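Local structure of putative transcription protein (Pseudomonas aeruginosa PAO1, 4GCV) at residues G35-D40 against R77-P82; L65-P70 against V81-G86. The protein probably binds DNA as an HxlR-type winged-helix transcriptional regulator, with a proposed but unproven role in sensing oxidative stress. The protein carries 2 engineered substitutions. One frame throughout, in Å; residues are numbered along the deposited sequence.

In the fold
Both contacts belong to the winged-helix part of the chain, and both use strand 76-82. Contact 1 joins this strand to residues 35-40, the link before helix 39-46 and the first residues of that helix; contact 2 pairs its far end with strand 66-73, the other arm of the wing hairpin, and continues into helix 84-101. Their centres lie about 9 Å apart, and Val81 and Pro82 take part in both. The two contacts also meet directly: Gln79 O lies 2.9 Å from Gln69 N, a probable hydrogen bond, while Tyr78 and Tyr80 pack on Arg68. A phosphate ion, probably from the crystallisation liquor, lies about 5 Å from the Tyr80 side chain, and contact 2 also adjoins the second subunit.

Contact 1 of 2, residues G35-D40 against R77-P82; sequences GLRRFD and RYQYVP. With GOL (glycerol), chain S.
Arg37 and Tyr80 join backbone to backbone in a surface contact of the winged-helix fold, where the link between helices 23-33 and 39-46 runs along one border of wing strand 76-82. This link occupies the place that the first, short strand of a winged helix usually takes, although here a single backbone hydrogen bond, Tyr80 N to Arg37 O (2.9 Å), ties it to the strand. Arg37 O also receives a CA-H...O contact from Gln79 CA and lies in the plane of the Tyr80 ring, at its edge.

The Arg37 side chain runs past Val81 and Pro82 and bends back to its own backbone. With CG beside the backbone N (chi1 -69°) and further bends at chi2 and chi3, it brings NE to Leu36 O, a 3.0 Å hydrogen bond from above the carbonyl plane. The guanidinium is layered between Val81 CA over one face and Gly35 O over the other, and its NH2 reaches Pro82 CD at 3.3 Å. At the base of the side chain, Arg37 CB meets Gln79 CB at 3.7 Å. Arg38 is the N-cap residue of helix 39-46, and Glu41 OE1, in its first turn, accepts from the backbone N of both Arg37 and Arg38.

Nearer the wing tip the segments part, and a glycerol, probably from the crystallisation liquor, bridges the two backbones. Its O3 accepts from Phe39 N (2.9 Å, nearly straight at 165°) and donates to Tyr78 O, while its C1 lies over a face of the Arg77 guanidinium. Asp40 OD2 approaches the guanidinium edge of Arg77 in a long salt bridge, 3.8 Å from NH2, with the carboxylate turned 76° from the guanidinium plane. A water accepts from both Asp40 N and, at 2.6 Å, Arg77 NH2.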
loop_
_atom_site.group_PDB
_atom_site.type_symbol
_atom_site.label_atom_id
_atom_site.label_comp_id
_atom_site.label_asym_id
_atom_site.label_seq_id
_atom_site.Cartn_x
_atom_site.Cartn_y
_atom_site.Cartn_z
ATOM N N GLY B 35 -17.598 9.313 3.628
ATOM C CA GLY B 35 -19.027 9.236 3.932
ATOM C C GLY B 35 -19.976 8.602 2.910
ATOM O O GLY B 35 -21.143 8.375 3.215
ATOM N N LEU B 36 -19.498 8.283 1.711
ATOM C CA LEU B 36 -20.351 7.574 0.735
ATOM C C LEU B 36 -20.680 6.145 1.202
ATOM O O LEU B 36 -19.814 5.486 1.739
ATOM C CB LEU B 36 -19.651 7.553 -0.613
ATOM C CG LEU B 36 -20.184 8.620 -1.559
ATOM C CD1 LEU B 36 -20.530 9.934 -0.847
ATOM C CD2 LEU B 36 -19.272 8.856 -2.806
ATOM N N ARG B 37 -21.903 5.670 0.982
ATOM C CA ARG B 37 -22.390 4.419 1.610
ATOM C C ARG B 37 -23.079 3.502 0.624
ATOM O O ARG B 37 -22.909 2.296 0.688
ATOM C CB ARG B 37 -23.495 4.688 2.686
ATOM C CG ARG B 37 -23.122 5.379 3.988
ATOM C CD ARG B 37 -22.201 4.562 4.896
ATOM N NE ARG B 37 -20.814 4.799 4.516
ATOM C CZ ARG B 37 -19.879 5.374 5.279
ATOM N NH1 ARG B 37 -20.162 5.761 6.517
ATOM N NH2 ARG B 37 -18.648 5.546 4.772
ATOM N N ARG B 38 -23.944 4.073 -0.208
ATOM C CA ARG B 38 -24.866 3.286 -1.031
ATOM C C ARG B 38 -24.307 2.991 -2.411
ATOM O O ARG B 38 -23.608 3.812 -2.984
ATOM C CB ARG B 38 -26.193 3.997 -1.135
ATOM C CG ARG B 38 -26.996 3.810 0.153
ATOM C CD ARG B 38 -27.565 5.124 0.670
ATOM N NE ARG B 38 -28.048 6.014 -0.389
ATOM C CZ ARG B 38 -28.171 7.340 -0.260
ATOM N NH1 ARG B 38 -27.831 7.940 0.889
ATOM N NH2 ARG B 38 -28.620 8.075 -1.281
ATOM N N PHE B 39 -24.604 1.808 -2.923
ATOM C CA PHE B 39 -24.082 1.356 -4.168
ATOM C C PHE B 39 -24.199 2.442 -5.239
ATOM O O PHE B 39 -23.217 2.710 -5.953
ATOM C CB PHE B 39 -24.816 0.109 -4.622
ATOM C CG PHE B 39 -24.188 -0.565 -5.822
ATOM C CD1 PHE B 39 -24.601 -0.235 -7.122
ATOM C CD2 PHE B 39 -23.235 -1.564 -5.651
ATOM C CE1 PHE B 39 -24.044 -0.871 -8.221
ATOM C CE2 PHE B 39 -22.676 -2.217 -6.753
ATOM C CZ PHE B 39 -23.073 -1.872 -8.031
ATOM N N ASP B 40 -25.377 3.074 -5.347
ATOM C CA ASP B 40 -25.561 4.094 -6.374
ATOM C C ASP B 40 -24.712 5.356 -6.203
ATOM O O ASP B 40 -24.275 5.934 -7.206
ATOM C CB ASP B 40 -27.034 4.431 -6.606
ATOM C CG ASP B 40 -27.717 3.427 -7.545
ATOM O OD1 ASP B 40 -27.022 2.550 -8.118
ATOM O OD2 ASP B 40 -28.952 3.493 -7.689
ATOM N N ARG B 77 -31.248 -3.956 0.371
ATOM C CA ARG B 77 -30.064 -3.338 -0.160
ATOM C C ARG B 77 -29.072 -3.128 0.990
ATOM O O ARG B 77 -29.470 -3.132 2.157
ATOM C CB ARG B 77 -30.445 -2.025 -0.842
ATOM C CG ARG B 77 -31.401 -2.174 -2.056
ATOM C CD ARG B 77 -30.638 -2.462 -3.384
ATOM N NE ARG B 77 -30.031 -1.255 -3.980
ATOM C CZ ARG B 77 -30.579 -0.538 -4.969
ATOM N NH1 ARG B 77 -31.744 -0.911 -5.494
ATOM N NH2 ARG B 77 -29.967 0.551 -5.436
ATOM N N TYR B 78 -27.786 -2.967 0.659
ATOM C CA TYR B 78 -26.764 -2.748 1.679
ATOM C C TYR B 78 -26.031 -1.449 1.428
ATOM O O TYR B 78 -25.884 -1.028 0.282
ATOM C CB TYR B 78 -25.752 -3.893 1.717
ATOM C CG TYR B 78 -26.319 -5.241 2.104
ATOM C CD1 TYR B 78 -26.524 -5.584 3.448
ATOM C CD2 TYR B 78 -26.638 -6.186 1.124
ATOM C CE1 TYR B 78 -27.054 -6.818 3.796
ATOM C CE2 TYR B 78 -27.162 -7.422 1.457
ATOM C CZ TYR B 78 -27.376 -7.733 2.798
ATOM O OH TYR B 78 -27.915 -8.956 3.126
ATOM N N GLN B 79 -25.572 -0.821 2.508
ATOM C CA GLN B 79 -24.549 0.215 2.456
ATOM C C GLN B 79 -23.213 -0.382 2.916
ATOM O O GLN B 79 -23.193 -1.474 3.538
ATOM C CB GLN B 79 -24.897 1.369 3.380
ATOM C CG GLN B 79 -25.186 0.950 4.834
ATOM C CD GLN B 79 -25.845 2.075 5.646
ATOM O OE1 GLN B 79 -26.122 3.158 5.111
ATOM N NE2 GLN B 79 -26.091 1.822 6.942
ATOM N N TYR B 80 -22.128 0.357 2.650
ATOM C CA TYR B 80 -20.767 -0.126 2.856
ATOM C C TYR B 80 -20.031 0.881 3.686
ATOM O O TYR B 80 -19.835 2.021 3.272
ATOM C CB TYR B 80 -20.041 -0.299 1.496
ATOM C CG TYR B 80 -20.748 -1.264 0.610
ATOM C CD1 TYR B 80 -21.888 -0.889 -0.077
ATOM C CD2 TYR B 80 -20.333 -2.564 0.510
ATOM C CE1 TYR B 80 -22.587 -1.806 -0.864
ATOM C CE2 TYR B 80 -21.003 -3.483 -0.291
ATOM C CZ TYR B 80 -22.118 -3.094 -0.972
ATOM O OH TYR B 80 -22.809 -3.991 -1.731
ATOM N N VAL B 81 -19.592 0.480 4.852
ATOM C CA VAL B 81 -19.048 1.445 5.757
ATOM C C VAL B 81 -17.660 0.983 6.142
ATOM O O VAL B 81 -17.449 -0.219 6.306
ATOM C CB VAL B 81 -19.977 1.626 7.013
ATOM C CG1 VAL B 81 -21.389 1.298 6.676
ATOM C CG2 VAL B 81 -19.535 0.789 8.120
ATOM N N PRO B 82 -16.714 1.918 6.298
ATOM C CA PRO B 82 -15.393 1.471 6.649
ATOM C C PRO B 82 -15.310 0.896 8.048
ATOM O O PRO B 82 -16.045 1.205 8.933
ATOM C CB PRO B 82 -14.532 2.750 6.545
ATOM C CG PRO B 82 -15.465 3.790 5.858
ATOM C CD PRO B 82 -16.801 3.381 6.344
HETATM C C1 GOL S . -30.353 1.506 -2.046
HETATM O O1 GOL S . -31.376 1.990 -1.198
HETATM C C2 GOL S . -29.004 1.390 -1.323
HETATM O O2 GOL S . -29.214 1.206 0.057
HETATM C C3 GOL S . -28.167 0.222 -1.883
HETATM O O3 GOL S . -26.772 0.333 -1.639
HETATM O O HOH W 1 -28.153 2.104 -4.463
#

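Contact 2 of 2, residues L65-P70 against V81-G86; sequences LLERQP and VPTAKG
Leu65 O sits against Thr83 and Gly86 at the base of the winged-helix hairpin, where the strands give way to helix 84-101. Packing is tight here: the carbonyl takes a weak hydrogen bond from Thr83 N (3.3 Å) and a CA-H...O contact from Gly86 CA at 3.5 Å, a close approach made possible because glycine carries no side chain. Leu65 CD1 lies against the same helical turn, and Trp99 of the second subunit packs on Leu65 and gives its NE1 hydrogen bond to Lys85 O. Leu66 packs on Met29 of helix 23-33 and on Leu57 and Leu60 of helix 50-62, while its CD2 returns to within 3.8 Å of Pro82 N.

Toward the wing the backbones stay well ordered. Glu67 and Val81 form an antiparallel hydrogen-bonded pair, both bonds nearly straight: Glu67 N to Val81 O is 2.9 Å and the return bond, Val81 N to Glu67 O, is 3.0 Å. Only the outer side chains are loose, on the solvent side, where Glu67 CG touches Val81 CG2 at 3.8 Å. The Gln69 chain, extended beyond CG, crosses Val81 at about a right angle and lays its amide NE2 3.5 Å from Val81 CG1.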
loop_
_atom_site.group_PDB
_atom_site.type_symbol
_atom_site.label_atom_id
_atom_site.label_comp_id
_atom_site.label_asym_id
_atom_site.label_seq_id
_atom_site.Cartn_x
_atom_site.Cartn_y
_atom_site.Cartn_z
ATOM N N LEU B 65 -11.799 -4.568 4.969
ATOM C CA LEU B 65 -11.663 -3.135 4.938
ATOM C C LEU B 65 -12.991 -2.378 4.972
ATOM O O LEU B 65 -13.053 -1.216 5.408
ATOM C CB LEU B 65 -10.912 -2.772 3.675
ATOM C CG LEU B 65 -9.419 -2.500 3.724
ATOM C CD1 LEU B 65 -8.654 -2.909 4.976
ATOM C CD2 LEU B 65 -8.789 -3.103 2.499
ATOM N N LEU B 66 -14.035 -2.989 4.433
ATOM C CA LEU B 66 -15.375 -2.412 4.526
ATOM C C LEU B 66 -16.256 -3.475 5.112
ATOM O O LEU B 66 -15.936 -4.646 5.021
ATOM C CB LEU B 66 -15.923 -2.020 3.129
ATOM C CG LEU B 66 -15.297 -0.853 2.377
ATOM C CD1 LEU B 66 -15.796 -0.963 1.003
ATOM C CD2 LEU B 66 -15.691 0.510 2.965
ATOM N N GLU B 67 -17.359 -3.077 5.720
ATOM C CA GLU B 67 -18.349 -4.048 6.152
ATOM C C GLU B 67 -19.695 -3.642 5.566
ATOM O O GLU B 67 -19.971 -2.465 5.388
ATOM C CB GLU B 67 -18.391 -4.185 7.690
ATOM C CG GLU B 67 -18.846 -2.922 8.383
ATOM C CD GLU B 67 -19.096 -3.084 9.872
ATOM O OE1 GLU B 67 -20.011 -2.375 10.390
ATOM O OE2 GLU B 67 -18.395 -3.912 10.514
ATOM N N ARG B 68 -20.487 -4.625 5.197
ATOM C CA ARG B 68 -21.787 -4.407 4.602
ATOM C C ARG B 68 -22.768 -4.337 5.745
ATOM O O ARG B 68 -22.647 -5.086 6.730
ATOM C CB ARG B 68 -22.131 -5.619 3.762
ATOM C CG ARG B 68 -22.596 -5.334 2.370
ATOM C CD ARG B 68 -22.401 -6.523 1.417
ATOM N NE ARG B 68 -23.010 -7.736 1.908
ATOM C CZ ARG B 68 -23.642 -8.623 1.143
ATOM N NH1 ARG B 68 -23.756 -8.410 -0.164
ATOM N NH2 ARG B 68 -24.182 -9.727 1.674
ATOM N N GLN B 69 -23.742 -3.449 5.644
ATOM C CA GLN B 69 -24.753 -3.373 6.665
ATOM C C GLN B 69 -26.085 -3.041 6.034
ATOM O O GLN B 69 -26.123 -2.230 5.115
ATOM C CB GLN B 69 -24.350 -2.439 7.807
ATOM C CG GLN B 69 -24.318 -0.967 7.505
ATOM C CD GLN B 69 -23.856 -0.109 8.702
ATOM O OE1 GLN B 69 -24.493 0.902 9.028
ATOM N NE2 GLN B 69 -22.741 -0.497 9.341
ATOM N N PRO B 70 -27.179 -3.720 6.482
ATOM C CA PRO B 70 -28.520 -3.533 5.921
ATOM C C PRO B 70 -28.881 -2.061 5.784
ATOM O O PRO B 70 -28.407 -1.211 6.541
ATOM C CB PRO B 70 -29.438 -4.205 6.945
ATOM C CG PRO B 70 -28.624 -5.262 7.527
ATOM C CD PRO B 70 -27.172 -4.766 7.519
ATOM N N VAL B 81 -19.592 0.480 4.852
ATOM C CA VAL B 81 -19.048 1.445 5.757
ATOM C C VAL B 81 -17.660 0.983 6.142
ATOM O O VAL B 81 -17.449 -0.219 6.306
ATOM C CB VAL B 81 -19.977 1.626 7.013
ATOM C CG1 VAL B 81 -21.389 1.298 6.676
ATOM C CG2 VAL B 81 -19.535 0.789 8.120
ATOM N N PRO B 82 -16.714 1.918 6.298
ATOM C CA PRO B 82 -15.393 1.471 6.649
ATOM C C PRO B 82 -15.310 0.896 8.048
ATOM O O PRO B 82 -16.045 1.205 8.933
ATOM C CB PRO B 82 -14.532 2.750 6.545
ATOM C CG PRO B 82 -15.465 3.790 5.858
ATOM C CD PRO B 82 -16.801 3.381 6.344
ATOM N N THR B 83 -14.313 0.084 8.194
ATOM C CA THR B 83 -14.081 -0.796 9.281
ATOM C C THR B 83 -12.897 -0.096 9.951
ATOM O O THR B 83 -12.284 0.856 9.365
ATOM C CB THR B 83 -13.677 -2.060 8.526
ATOM O OG1 THR B 83 -14.526 -3.166 8.857
ATOM C CG2 THR B 83 -12.238 -2.339 8.542
ATOM N N ALA B 84 -12.518 -0.556 11.124
ATOM C CA ALA B 84 -11.377 0.049 11.787
ATOM C C ALA B 84 -10.093 -0.141 10.953
ATOM O O ALA B 84 -9.346 0.809 10.695
ATOM C CB ALA B 84 -11.253 -0.473 13.277
ATOM N N LYS B 85 -9.869 -1.357 10.472
ATOM C CA LYS B 85 -8.797 -1.605 9.479
ATOM C C LYS B 85 -8.802 -0.667 8.268
ATOM O O LYS B 85 -7.766 -0.192 7.830
ATOM C CB LYS B 85 -8.867 -3.034 8.959
ATOM C CG LYS B 85 -8.125 -4.037 9.837
ATOM C CD LYS B 85 -8.193 -5.412 9.172
ATOM C CE LYS B 85 -7.224 -6.399 9.789
ATOM N NZ LYS B 85 -7.203 -6.232 11.262
ATOM N N GLY B 86 -9.977 -0.440 7.720
ATOM C CA GLY B 86 -10.126 0.385 6.521
ATOM C C GLY B 86 -9.821 1.822 6.833
ATOM O O GLY B 86 -9.121 2.474 6.087
#